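Local coordinates for protein inactive dihydroorotase-like domain (Chaetomium thermophilum, PDB 5NNL) that is an inactive relative of the dihydroorotases, built on the strand-and-helix barrel typical of the amidohydrolase superfamily, at residues D26-R29 with V30-S34; A62-N65 with S66-G69; I100-N103 with H104-D107; T113-E116 with A117-A121; A205-E208 with H209-I212. All coordinates share one frame; numbering follows the deposited sequence.

All five contacts are local, each within one continuous stretch. Contacts 1 and 4 lie inside regular helices, contacts 2 and 5 where a helix passes into a loop, and contact 3 in a loop after a strand. Contact 3 is the most buried and relies on ring faces, whereas contacts 2 and 5 lie at least partly toward solvent and rely on carbonyls gripped by Ser66 and His209. Contacts 1 and 2 touch, as do contacts 3 and 4, the latter pair within one strand-loop-helix unit. Contact 5 stands apart, across the chain's centre from contacts 1 and 2, its nearest atoms about 21 Å from contact 1.

Contact 1 (D26-R29 with V30-S34)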
loop_
_atom_site.group_PDB
_atom_site.type_symbol
_atom_site.label_atom_id
_atom_site.label_comp_id
_atom_site.label_asym_id
_atom_site.label_seq_id
_atom_site.Cartn_x
_atom_site.Cartn_y
_atom_site.Cartn_z
ATOM N N ASP A 26 -2.136 -3.025 -17.051
ATOM C CA ASP A 26 -2.139 -3.337 -15.623
ATOM C C ASP A 26 -2.502 -2.127 -14.770
ATOM O O ASP A 26 -3.383 -2.207 -13.908
ATOM C CB ASP A 26 -0.771 -3.886 -15.211
ATOM C CG ASP A 26 -0.538 -5.310 -15.688
ATOM O OD1 ASP A 26 -1.378 -5.835 -16.450
ATOM O OD2 ASP A 26 0.489 -5.905 -15.292
ATOM N N LEU A 27 -1.817 -0.999 -14.974
ATOM C CA LEU A 27 -2.075 0.171 -14.140
ATOM C C LEU A 27 -3.545 0.572 -14.203
ATOM O O LEU A 27 -4.193 0.765 -13.166
ATOM C CB LEU A 27 -1.177 1.336 -14.557
ATOM C CG LEU A 27 -1.402 2.645 -13.790
ATOM C CD1 LEU A 27 -1.326 2.437 -12.283
ATOM C CD2 LEU A 27 -0.399 3.695 -14.222
ATOM N N GLN A 28 -4.093 0.700 -15.416
ATOM C CA GLN A 28 -5.507 1.035 -15.561
ATOM C C GLN A 28 -6.385 0.071 -14.776
ATOM O O GLN A 28 -7.231 0.489 -13.979
ATOM C CB GLN A 28 -5.917 1.019 -17.036
ATOM C CG GLN A 28 -7.442 1.001 -17.238
ATOM C CD GLN A 28 -7.857 1.189 -18.683
ATOM O OE1 GLN A 28 -8.318 0.251 -19.333
ATOM N NE2 GLN A 28 -7.712 2.410 -19.187
ATOM N N ARG A 29 -6.205 -1.231 -15.002
ATOM C CA ARG A 29 -7.083 -2.211 -14.374
ATOM C C ARG A 29 -6.981 -2.152 -12.855
ATOM O O ARG A 29 -7.981 -2.342 -12.152
ATOM C CB ARG A 29 -6.765 -3.616 -14.881
ATOM C CG ARG A 29 -7.589 -4.690 -14.196
ATOM C CD ARG A 29 -7.911 -5.843 -15.125
ATOM N NE ARG A 29 -8.328 -7.029 -14.384
ATOM C CZ ARG A 29 -8.373 -8.255 -14.895
ATOM N NH1 ARG A 29 -8.018 -8.471 -16.154
ATOM N NH2 ARG A 29 -8.768 -9.273 -14.141
ATOM N N VAL A 30 -5.784 -1.885 -12.325
ATOM C CA VAL A 30 -5.636 -1.761 -10.877
ATOM C C VAL A 30 -6.452 -0.583 -10.362
ATOM O O VAL A 30 -7.059 -0.653 -9.288
ATOM C CB VAL A 30 -4.148 -1.637 -10.494
ATOM C CG1 VAL A 30 -3.985 -1.232 -9.026
ATOM C CG2 VAL A 30 -3.443 -2.951 -10.745
ATOM N N THR A 31 -6.482 0.521 -11.116
ATOM C CA THR A 31 -7.295 1.660 -10.702
ATOM C C THR A 31 -8.783 1.342 -10.786
ATOM O O THR A 31 -9.577 1.924 -10.039
ATOM C CB THR A 31 -6.969 2.893 -11.548
ATOM O OG1 THR A 31 -7.312 2.655 -12.921
ATOM C CG2 THR A 31 -5.496 3.240 -11.437
ATOM N N GLN A 32 -9.180 0.428 -11.677
ATOM C CA GLN A 32 -10.576 -0.001 -11.740
ATOM C C GLN A 32 -10.970 -0.739 -10.470
ATOM O O GLN A 32 -11.941 -0.377 -9.796
ATOM C CB GLN A 32 -10.810 -0.912 -12.948
ATOM C CG GLN A 32 -10.605 -0.275 -14.305
ATOM C CD GLN A 32 -10.806 -1.268 -15.443
ATOM O OE1 GLN A 32 -11.462 -2.299 -15.275
ATOM N NE2 GLN A 32 -10.243 -0.961 -16.606
ATOM N N ALA A 33 -10.233 -1.802 -10.145
ATOM C CA ALA A 33 -10.527 -2.574 -8.947
ATOM C C ALA A 33 -10.371 -1.731 -7.689
ATOM O O ALA A 33 -11.058 -1.974 -6.690
ATOM C CB ALA A 33 -9.621 -3.805 -8.883
ATOM N N SER A 34 -9.478 -0.739 -7.713
ATOM C CA SER A 34 -9.310 0.131 -6.554
ATOM C C SER A 34 -10.559 0.970 -6.308
ATOM O O SER A 34 -11.111 0.966 -5.202
ATOM C CB SER A 34 -8.086 1.027 -6.742
ATOM O OG SER A 34 -6.886 0.281 -6.641
#
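Residues 26-29 and 30-34 wind as one continuous alpha-helix, in which Val30 N reaches Asp26 O (2.9 Å) and Ala33 N reaches Arg29 O in a nearly straight bond (170° at the hydrogen). On one flank two glutamines lie a turn apart. NE2 of Gln32 rests 3.5 Å from CG of Gln28, so the amide of one meets the aliphatic part of the other, and the amide planes are turned 37° apart. Gln28 holds CG anti to its own nitrogen (chi1 165°) and runs on extended, which carries its NE2 outward to Gly69 O. Thr31 OG1 turns back on Gln28 O, but the modelled separation is too short to be trusted in detail; the same hydroxyl oxygen also accepts from Tyr71 N. Further along, Val30 O is gripped from opposite faces of its plane by Ser34 N at 2.9 Å and Ser34 OG at 2.8 Å, so the serine hydroxyl is spent on a carbonyl of its own helix, one turn back. CG2 of Val30 packs 3.2 Å from Asp26 O, and Leu27 CD1 faces Thr31 CG2 at 4.3 Å. Arg29, in one of two modelled conformers, reaches out to a salt bridge with Asp234. The inner side of helix 26-37 lies against strand 39-44, with Val30, Thr31 and Ser34 on Ile42 and Leu27 on Ile44.

Contact 2 (A62-N65 with S66-G69); sequences AQQN and SKRG
Ser66 is bound twice to Gln63 O, one turn back. Its OG donates at 2.6 Å in the carbonyl plane and on a lone pair, while its N comes at 3.1 Å from well above that plane. The hydroxyl gets there because chi1 is 78°, with OG set between the backbone nitrogen and the carbonyl carbon. Lys67 continues the pattern: its N donates to Gln64 O at 2.9 Å with 163° at the hydrogen. The start of its side chain stays close to the same oxygen, Lys67 CG lying 3.5 Å from Gln64 O, before the chain bends at three successive torsions. Arg68 lays CG 3.5 Å from Asn65 O, and the edge of its guanidinium faces Asn65 OD1 loosely, NH1 being 4.3 Å from that oxygen. The asparagine amide has firmer partners, with OD1 held by Ser24 N and ND2 by Thr21 O and Leu19 O. At Gly69 the backbone turns to a positive phi of 101°, and Gly69 N bonds to Ser66 O at 3.1 Å. Bonds of the i+3 kind followed by a type I beta turn are characteristic of a helix running out into a loop, here on the way from helix 56-64 to strand 73-79 of the barrel.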
loop_
_atom_site.group_PDB
_atom_site.type_symbol
_atom_site.label_atom_id
_atom_site.label_comp_id
_atom_site.label_asym_id
_atom_site.label_seq_id
_atom_site.Cartn_x
_atom_site.Cartn_y
_atom_site.Cartn_z
ATOM N N ALA A 62 6.040 4.048 -17.108
ATOM C CA ALA A 62 4.927 4.028 -16.165
ATOM C C ALA A 62 3.961 5.172 -16.442
ATOM O O ALA A 62 2.739 4.988 -16.398
ATOM C CB ALA A 62 5.455 4.104 -14.733
ATOM N N GLN A 63 4.494 6.358 -16.745
ATOM C CA GLN A 63 3.640 7.512 -17.007
ATOM C C GLN A 63 2.805 7.305 -18.264
ATOM O O GLN A 63 1.614 7.637 -18.289
ATOM C CB GLN A 63 4.495 8.772 -17.131
ATOM C CG GLN A 63 5.112 9.228 -15.819
ATOM C CD GLN A 63 6.134 10.333 -15.996
ATOM O OE1 GLN A 63 6.798 10.425 -17.029
ATOM N NE2 GLN A 63 6.264 11.181 -14.983
ATOM N N GLN A 64 3.411 6.755 -19.320
ATOM C CA GLN A 64 2.663 6.494 -20.545
ATOM C C GLN A 64 1.508 5.534 -20.289
ATOM O O GLN A 64 0.408 5.716 -20.826
ATOM C CB GLN A 64 3.590 5.931 -21.626
ATOM C CG GLN A 64 3.712 6.817 -22.857
ATOM C CD GLN A 64 4.302 8.180 -22.546
ATOM O OE1 GLN A 64 3.772 9.210 -22.966
ATOM N NE2 GLN A 64 5.411 8.193 -21.810
ATOM N N ASN A 65 1.735 4.505 -19.469
ATOM C CA ASN A 65 0.692 3.528 -19.184
ATOM C C ASN A 65 -0.511 4.135 -18.473
ATOM O O ASN A 65 -1.550 3.472 -18.378
ATOM C CB ASN A 65 1.272 2.384 -18.355
ATOM C CG ASN A 65 2.129 1.450 -19.183
ATOM O OD1 ASN A 65 1.840 1.205 -20.354
ATOM N ND2 ASN A 65 3.191 0.929 -18.582
ATOM N N SER A 66 -0.403 5.366 -17.975
ATOM C CA SER A 66 -1.535 6.066 -17.386
ATOM C C SER A 66 -2.308 6.900 -18.399
ATOM O O SER A 66 -3.413 7.358 -18.088
ATOM C CB SER A 66 -1.063 6.987 -16.260
ATOM O OG SER A 66 -0.493 8.175 -16.786
ATOM N N LYS A 67 -1.758 7.104 -19.598
ATOM C CA LYS A 67 -2.361 8.032 -20.547
ATOM C C LYS A 67 -3.652 7.483 -21.137
ATOM O O LYS A 67 -4.524 8.262 -21.539
ATOM C CB LYS A 67 -1.358 8.361 -21.653
ATOM C CG LYS A 67 -0.140 9.122 -21.155
ATOM C CD LYS A 67 -0.492 10.550 -20.729
ATOM C CE LYS A 67 0.343 11.034 -19.549
ATOM N NZ LYS A 67 1.094 12.281 -19.867
ATOM N N ARG A 68 -3.797 6.160 -21.204
ATOM C CA ARG A 68 -5.053 5.554 -21.640
ATOM C C ARG A 68 -6.197 5.772 -20.655
ATOM O O ARG A 68 -7.301 5.277 -20.912
ATOM C CB ARG A 68 -4.876 4.048 -21.881
ATOM C CG ARG A 68 -3.870 3.364 -20.967
ATOM C CD ARG A 68 -4.339 2.002 -20.472
ATOM N NE ARG A 68 -4.409 0.971 -21.506
ATOM C CZ ARG A 68 -3.357 0.463 -22.141
ATOM N NH1 ARG A 68 -2.130 0.901 -21.883
ATOM N NH2 ARG A 68 -3.534 -0.483 -23.051
ATOM N N GLY A 69 -5.972 6.481 -19.548
ATOM C CA GLY A 69 -7.039 6.802 -18.618
ATOM C C GLY A 69 -7.068 5.917 -17.388
ATOM O O GLY A 69 -6.964 4.690 -17.493
#

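Contact 3 (I100-N103 with H104-D107)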
loop_
_atom_site.group_PDB
_atom_site.type_symbol
_atom_site.label_atom_id
_atom_site.label_comp_id
_atom_site.label_asym_id
_atom_site.label_seq_id
_atom_site.Cartn_x
_atom_site.Cartn_y
_atom_site.Cartn_z
ATOM N N ILE A 100 13.021 2.882 -0.624
ATOM C CA ILE A 100 14.375 2.386 -0.379
ATOM C C ILE A 100 14.281 0.946 0.091
ATOM O O ILE A 100 14.080 0.676 1.278
ATOM C CB ILE A 100 15.116 3.254 0.654
ATOM C CG1 ILE A 100 15.146 4.713 0.199
ATOM C CG2 ILE A 100 16.534 2.720 0.843
ATOM C CD1 ILE A 100 15.839 5.653 1.164
ATOM N N PRO A 101 14.438 -0.024 -0.807
ATOM C CA PRO A 101 14.653 -1.404 -0.380
ATOM C C PRO A 101 16.139 -1.692 -0.245
ATOM O O PRO A 101 16.979 -1.116 -0.937
ATOM C CB PRO A 101 14.030 -2.208 -1.526
ATOM C CG PRO A 101 14.354 -1.360 -2.755
ATOM C CD PRO A 101 14.422 0.089 -2.280
ATOM N N PHE A 102 16.467 -2.601 0.671
ATOM C CA PHE A 102 17.867 -2.919 0.921
ATOM C C PHE A 102 18.390 -4.068 0.065
ATOM O O PHE A 102 19.608 -4.275 0.015
ATOM C CB PHE A 102 18.075 -3.242 2.400
ATOM C CG PHE A 102 18.341 -2.034 3.247
ATOM C CD1 PHE A 102 19.614 -1.777 3.722
ATOM C CD2 PHE A 102 17.324 -1.149 3.558
ATOM C CE1 PHE A 102 19.868 -0.670 4.501
ATOM C CE2 PHE A 102 17.569 -0.035 4.336
ATOM C CZ PHE A 102 18.845 0.205 4.810
ATOM N N ASN A 103 17.513 -4.809 -0.612
ATOM C CA ASN A 103 17.951 -5.863 -1.520
ATOM C C ASN A 103 18.405 -5.322 -2.872
ATOM O O ASN A 103 19.029 -6.062 -3.640
ATOM C CB ASN A 103 16.826 -6.889 -1.719
ATOM C CG ASN A 103 15.558 -6.268 -2.277
ATOM O OD1 ASN A 103 15.413 -5.048 -2.296
ATOM N ND2 ASN A 103 14.629 -7.105 -2.729
ATOM N N HIS A 104 18.110 -4.057 -3.179
ATOM C CA HIS A 104 18.581 -3.428 -4.409
ATOM C C HIS A 104 20.012 -2.919 -4.307
ATOM O O HIS A 104 20.574 -2.499 -5.324
ATOM C CB HIS A 104 17.677 -2.248 -4.792
ATOM C CG HIS A 104 16.434 -2.642 -5.527
ATOM N ND1 HIS A 104 15.555 -3.593 -5.053
ATOM C CD2 HIS A 104 15.916 -2.203 -6.698
ATOM C CE1 HIS A 104 14.554 -3.726 -5.905
ATOM N NE2 HIS A 104 14.749 -2.895 -6.911
ATOM N N LEU A 105 20.610 -2.943 -3.121
ATOM C CA LEU A 105 21.843 -2.218 -2.864
ATOM C C LEU A 105 23.061 -3.118 -3.034
ATOM O O LEU A 105 22.984 -4.346 -2.939
ATOM C CB LEU A 105 21.813 -1.611 -1.460
ATOM C CG LEU A 105 20.577 -0.750 -1.180
ATOM C CD1 LEU A 105 20.679 -0.077 0.178
ATOM C CD2 LEU A 105 20.367 0.289 -2.266
ATOM N N SER A 106 24.196 -2.478 -3.292
ATOM C CA SER A 106 25.434 -3.183 -3.577
ATOM C C SER A 106 26.072 -3.719 -2.300
ATOM O O SER A 106 25.934 -3.143 -1.216
ATOM C CB SER A 106 26.418 -2.252 -4.289
ATOM O OG SER A 106 27.687 -2.861 -4.435
ATOM N N ASP A 107 26.781 -4.837 -2.443
ATOM C CA ASP A 107 27.582 -5.387 -1.359
ATOM C C ASP A 107 29.009 -4.858 -1.362
ATOM O O ASP A 107 29.766 -5.157 -0.432
ATOM C CB ASP A 107 27.602 -6.917 -1.446
ATOM C CG ASP A 107 26.217 -7.506 -1.626
ATOM O OD1 ASP A 107 25.714 -7.504 -2.770
ATOM O OD2 ASP A 107 25.627 -7.958 -0.623
#
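The His104 imidazole receives Pro101 over one face and Asn103 at its edge. CG of the proline stands 3.8 Å from the ring centroid, 30° off the normal, a CH-pi contact displaced toward the ND1 side, where the same CG is 3.4 Å from ND1. At the rim, ND1 donates to Asn103 OD1 across 3.1 Å, almost straight at 167°. The oxygen lies in the plane of the imidazole, whereas seen from the amide the donor stands well above the carbonyl plane and misses the lone pair. Asn103 takes a chi1 of 59°, wedging CG between backbone nitrogen and carbonyl carbon, and this swings the amide alongside the neighbouring ring. The Phe102 ring has Leu105 over one face, with CD1 of the leucine 4.1 Å from CD1 of the phenylalanine. Leu105 also tucks its CG under the backbone, 3.6 Å from Pro101 O. Outside the loop, Phe102 and Leu105 both pack on Val115 of helix 111-121, while Pro101 and His104 touch Thr79 of strand 73-79. The contact thus has two characters: an apolar side turned to the helix, and a histidine side, where a hydrogen bond at the ring edge and a CH-pi contact on its face together probably restrain the imidazole's rotation. Donation to the amide oxygen also means that ND1 carries a hydrogen.

Contact 4 (T113-E116 with A117-A121)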
loop_
_atom_site.group_PDB
_atom_site.type_symbol
_atom_site.label_atom_id
_atom_site.label_comp_id
_atom_site.label_asym_id
_atom_site.label_seq_id
_atom_site.Cartn_x
_atom_site.Cartn_y
_atom_site.Cartn_z
ATOM N N THR A 113 26.145 3.831 3.741
ATOM C CA THR A 113 26.609 4.920 2.887
ATOM C C THR A 113 25.676 5.105 1.696
ATOM O O THR A 113 25.268 6.228 1.381
ATOM C CB THR A 113 28.042 4.647 2.420
ATOM O OG1 THR A 113 28.887 4.431 3.559
ATOM C CG2 THR A 113 28.588 5.824 1.608
ATOM N N GLN A 114 25.313 4.005 1.030
ATOM C CA GLN A 114 24.466 4.103 -0.155
ATOM C C GLN A 114 23.128 4.749 0.179
ATOM O O GLN A 114 22.624 5.581 -0.583
ATOM C CB GLN A 114 24.246 2.719 -0.766
ATOM C CG GLN A 114 25.519 1.956 -1.077
ATOM C CD GLN A 114 25.247 0.525 -1.485
ATOM O OE1 GLN A 114 24.499 0.269 -2.429
ATOM N NE2 GLN A 114 25.842 -0.420 -0.762
ATOM N N VAL A 115 22.535 4.375 1.314
ATOM C CA VAL A 115 21.268 4.975 1.717
ATOM C C VAL A 115 21.478 6.430 2.116
ATOM O O VAL A 115 20.630 7.290 1.847
ATOM C CB VAL A 115 20.626 4.153 2.851
ATOM C CG1 VAL A 115 19.393 4.858 3.415
ATOM C CG2 VAL A 115 20.247 2.766 2.344
ATOM N N GLU A 116 22.610 6.733 2.756
ATOM C CA GLU A 116 22.893 8.110 3.151
ATOM C C GLU A 116 22.908 9.038 1.946
ATOM O O GLU A 116 22.479 10.193 2.048
ATOM C CB GLU A 116 24.232 8.178 3.896
ATOM C CG GLU A 116 24.793 9.589 4.109
ATOM C CD GLU A 116 23.934 10.445 5.019
ATOM O OE1 GLU A 116 23.027 9.898 5.676
ATOM O OE2 GLU A 116 24.170 11.671 5.085
ATOM N N ALA A 117 23.394 8.556 0.800
ATOM C CA ALA A 117 23.442 9.388 -0.397
ATOM C C ALA A 117 22.047 9.870 -0.778
ATOM O O ALA A 117 21.835 11.063 -1.025
ATOM C CB ALA A 117 24.086 8.608 -1.545
ATOM N N HIS A 118 21.074 8.955 -0.809
ATOM C CA HIS A 118 19.699 9.343 -1.110
ATOM C C HIS A 118 19.162 10.322 -0.075
ATOM O O HIS A 118 18.505 11.309 -0.426
ATOM C CB HIS A 118 18.814 8.100 -1.186
ATOM C CG HIS A 118 19.185 7.160 -2.290
ATOM N ND1 HIS A 118 18.620 7.225 -3.546
ATOM C CD2 HIS A 118 20.063 6.130 -2.328
ATOM C CE1 HIS A 118 19.133 6.277 -4.309
ATOM N NE2 HIS A 118 20.011 5.597 -3.593
ATOM N N PHE A 119 19.432 10.070 1.210
ATOM C CA PHE A 119 19.017 11.011 2.247
ATOM C C PHE A 119 19.616 12.396 2.027
ATOM O O PHE A 119 19.000 13.404 2.396
ATOM C CB PHE A 119 19.406 10.480 3.627
ATOM C CG PHE A 119 18.353 9.630 4.264
ATOM C CD1 PHE A 119 18.152 8.327 3.850
ATOM C CD2 PHE A 119 17.567 10.135 5.281
ATOM C CE1 PHE A 119 17.187 7.543 4.437
ATOM C CE2 PHE A 119 16.600 9.359 5.874
ATOM C CZ PHE A 119 16.406 8.059 5.453
ATOM N N ASP A 120 20.816 12.468 1.443
ATOM C CA ASP A 120 21.429 13.753 1.115
ATOM C C ASP A 120 20.837 14.385 -0.143
ATOM O O ASP A 120 20.764 15.616 -0.237
ATOM C CB ASP A 120 22.938 13.581 0.931
ATOM C CG ASP A 120 23.629 13.101 2.190
ATOM O OD1 ASP A 120 23.143 13.418 3.295
ATOM O OD2 ASP A 120 24.660 12.409 2.074
ATOM N N ALA A 121 20.420 13.572 -1.116
ATOM C CA ALA A 121 19.968 14.061 -2.413
ATOM C C ALA A 121 18.456 14.233 -2.509
ATOM O O ALA A 121 17.982 14.894 -3.440
ATOM C CB ALA A 121 20.433 13.104 -3.515
#
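Two acidic side chains, Glu116 and Asp120, meet one turn apart. OE2 of the glutamate lies 2.7 Å from OD1 of the aspartate, with the carboxylate planes 77° apart; at that separation one of the acids probably holds a proton. Glu116 is brought there by a bend at chi2 (65°), and its other oxygen, OE1, is bonded to His147 NE2. Among the apolar contacts, CG1 of Val115 sits 3.6 Å from CE1 of Phe119, the two side chains lying side by side and pointing the same way. Carbonyl oxygens meet ring edges as well: Val115 O lies in the plane of the Phe119 ring, 3.4 Å from CD1, and Gln114 O faces His118 CD2 at 3.1 Å, while His118 NE2 donates to the carbonyl Thr81 O of a neighbouring loop. Backbone bonds hold the frame, Phe119 N to Val115 O at 3.1 Å, Ala117 N to Thr113 O at 3.0 Å and Asp120 N to Glu116 O at 2.9 Å. Val115 and Phe119 press on Ile100 and Ile140, as befits the helix of a beta-alpha-beta crossover, here joining strands 98-100 and 128-130 of the barrel.

Contact 5 (A205-E208 with H209-I212)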
loop_
_atom_site.group_PDB
_atom_site.type_symbol
_atom_site.label_atom_id
_atom_site.label_comp_id
_atom_site.label_asym_id
_atom_site.label_seq_id
_atom_site.Cartn_x
_atom_site.Cartn_y
_atom_site.Cartn_z
ATOM N N ALA A 205 1.596 -10.037 18.041
ATOM C CA ALA A 205 2.296 -8.805 18.372
ATOM C C ALA A 205 1.770 -7.636 17.548
ATOM O O ALA A 205 1.707 -6.505 18.043
ATOM C CB ALA A 205 3.799 -8.983 18.161
ATOM N N LEU A 206 1.368 -7.890 16.301
ATOM C CA LEU A 206 0.813 -6.829 15.468
ATOM C C LEU A 206 -0.533 -6.355 16.008
ATOM O O LEU A 206 -0.787 -5.148 16.105
ATOM C CB LEU A 206 0.670 -7.315 14.025
ATOM C CG LEU A 206 1.960 -7.673 13.276
ATOM C CD1 LEU A 206 1.628 -8.183 11.885
ATOM C CD2 LEU A 206 2.906 -6.482 13.196
ATOM N N TRP A 207 -1.414 -7.294 16.356
ATOM C CA TRP A 207 -2.708 -6.923 16.920
ATOM C C TRP A 207 -2.553 -6.160 18.227
ATOM O O TRP A 207 -3.376 -5.291 18.540
ATOM C CB TRP A 207 -3.563 -8.172 17.127
ATOM C CG TRP A 207 -4.228 -8.623 15.865
ATOM C CD1 TRP A 207 -3.807 -9.605 15.016
ATOM C CD2 TRP A 207 -5.430 -8.090 15.301
ATOM N NE1 TRP A 207 -4.678 -9.718 13.956
ATOM C CE2 TRP A 207 -5.683 -8.798 14.109
ATOM C CE3 TRP A 207 -6.319 -7.085 15.691
ATOM C CZ2 TRP A 207 -6.790 -8.531 13.302
ATOM C CZ3 TRP A 207 -7.414 -6.821 14.890
ATOM C CH2 TRP A 207 -7.641 -7.542 13.710
ATOM N N GLU A 208 -1.504 -6.451 18.992
ATOM C CA GLU A 208 -1.272 -5.773 20.259
ATOM C C GLU A 208 -0.557 -4.440 20.102
ATOM O O GLU A 208 -0.350 -3.751 21.106
ATOM C CB GLU A 208 -0.464 -6.678 21.188
ATOM C CG GLU A 208 -1.211 -7.919 21.629
ATOM C CD GLU A 208 -0.346 -8.840 22.458
ATOM O OE1 GLU A 208 0.849 -8.519 22.634
ATOM O OE2 GLU A 208 -0.857 -9.878 22.929
ATOM N N HIS A 209 -0.166 -4.064 18.881
ATOM C CA HIS A 209 0.481 -2.779 18.637
ATOM C C HIS A 209 -0.309 -1.906 17.668
ATOM O O HIS A 209 0.263 -1.011 17.038
ATOM C CB HIS A 209 1.904 -2.988 18.117
ATOM C CG HIS A 209 2.865 -3.446 19.168
ATOM N ND1 HIS A 209 2.936 -4.755 19.591
ATOM C CD2 HIS A 209 3.782 -2.765 19.896
ATOM C CE1 HIS A 209 3.863 -4.863 20.527
ATOM N NE2 HIS A 209 4.390 -3.669 20.731
ATOM N N LEU A 210 -1.610 -2.140 17.536
ATOM C CA LEU A 210 -2.427 -1.322 16.645
ATOM C C LEU A 210 -2.264 0.180 16.864
ATOM O O LEU A 210 -2.273 0.919 15.869
ATOM C CB LEU A 210 -3.902 -1.726 16.784
ATOM C CG LEU A 210 -4.253 -3.114 16.247
ATOM C CD1 LEU A 210 -5.699 -3.463 16.585
ATOM C CD2 LEU A 210 -4.030 -3.202 14.757
ATOM N N PRO A 211 -2.136 0.695 18.091
ATOM C CA PRO A 211 -1.847 2.133 18.244
ATOM C C PRO A 211 -0.564 2.561 17.557
ATOM O O PRO A 211 -0.458 3.711 17.108
ATOM C CB PRO A 211 -1.757 2.311 19.767
ATOM C CG PRO A 211 -2.564 1.190 20.322
ATOM C CD PRO A 211 -2.355 0.039 19.389
ATOM N N ILE A 212 0.414 1.660 17.457
ATOM C CA ILE A 212 1.692 1.980 16.833
ATOM C C ILE A 212 1.584 1.955 15.316
ATOM O O ILE A 212 2.348 2.636 14.625
ATOM C CB ILE A 212 2.771 0.997 17.328
ATOM C CG1 ILE A 212 2.900 1.062 18.854
ATOM C CG2 ILE A 212 4.117 1.244 16.635
ATOM C CD1 ILE A 212 3.011 2.461 19.431
HETATM O O HOH W 1 -3.328 -3.158 20.084
#
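His209 ND1 donates to Ala205 O at 2.6 Å, with 155° at the hydrogen. The carbonyl oxygen lies close to the imidazole plane, so the ring is met at its edge; in return the donor is tilted 22° from the carbonyl plane. With CG beside the backbone nitrogen (chi1 -74°), the ring folds back along the helix it has just left. The backbone of the same residue makes a second bond, His209 N to Leu206 O at 3.0 Å, coming from well above that carbonyl's plane. A third carbonyl is served by solvent: one water donates to Trp207 O at 2.6 Å and accepts from Leu210 N at 3.2 Å, bridging the ends of the type I beta turn 207-210. Over that turn, Leu210 CG lies 3.3 Å from Trp207 O, and CD1 of Leu210 rests 3.8 Å from CE3 of the indole, the two side chains pointing the same way. Trp207 NE1 bonds to Leu184 O and its ring takes Arg254 in a cation-pi contact, while His209 packs on Ile162 and Thr166 of helix 159-170. Three successive carbonyls at the end of helix 200-207 are thus satisfied by three different donors, a side chain, a backbone amide and a water.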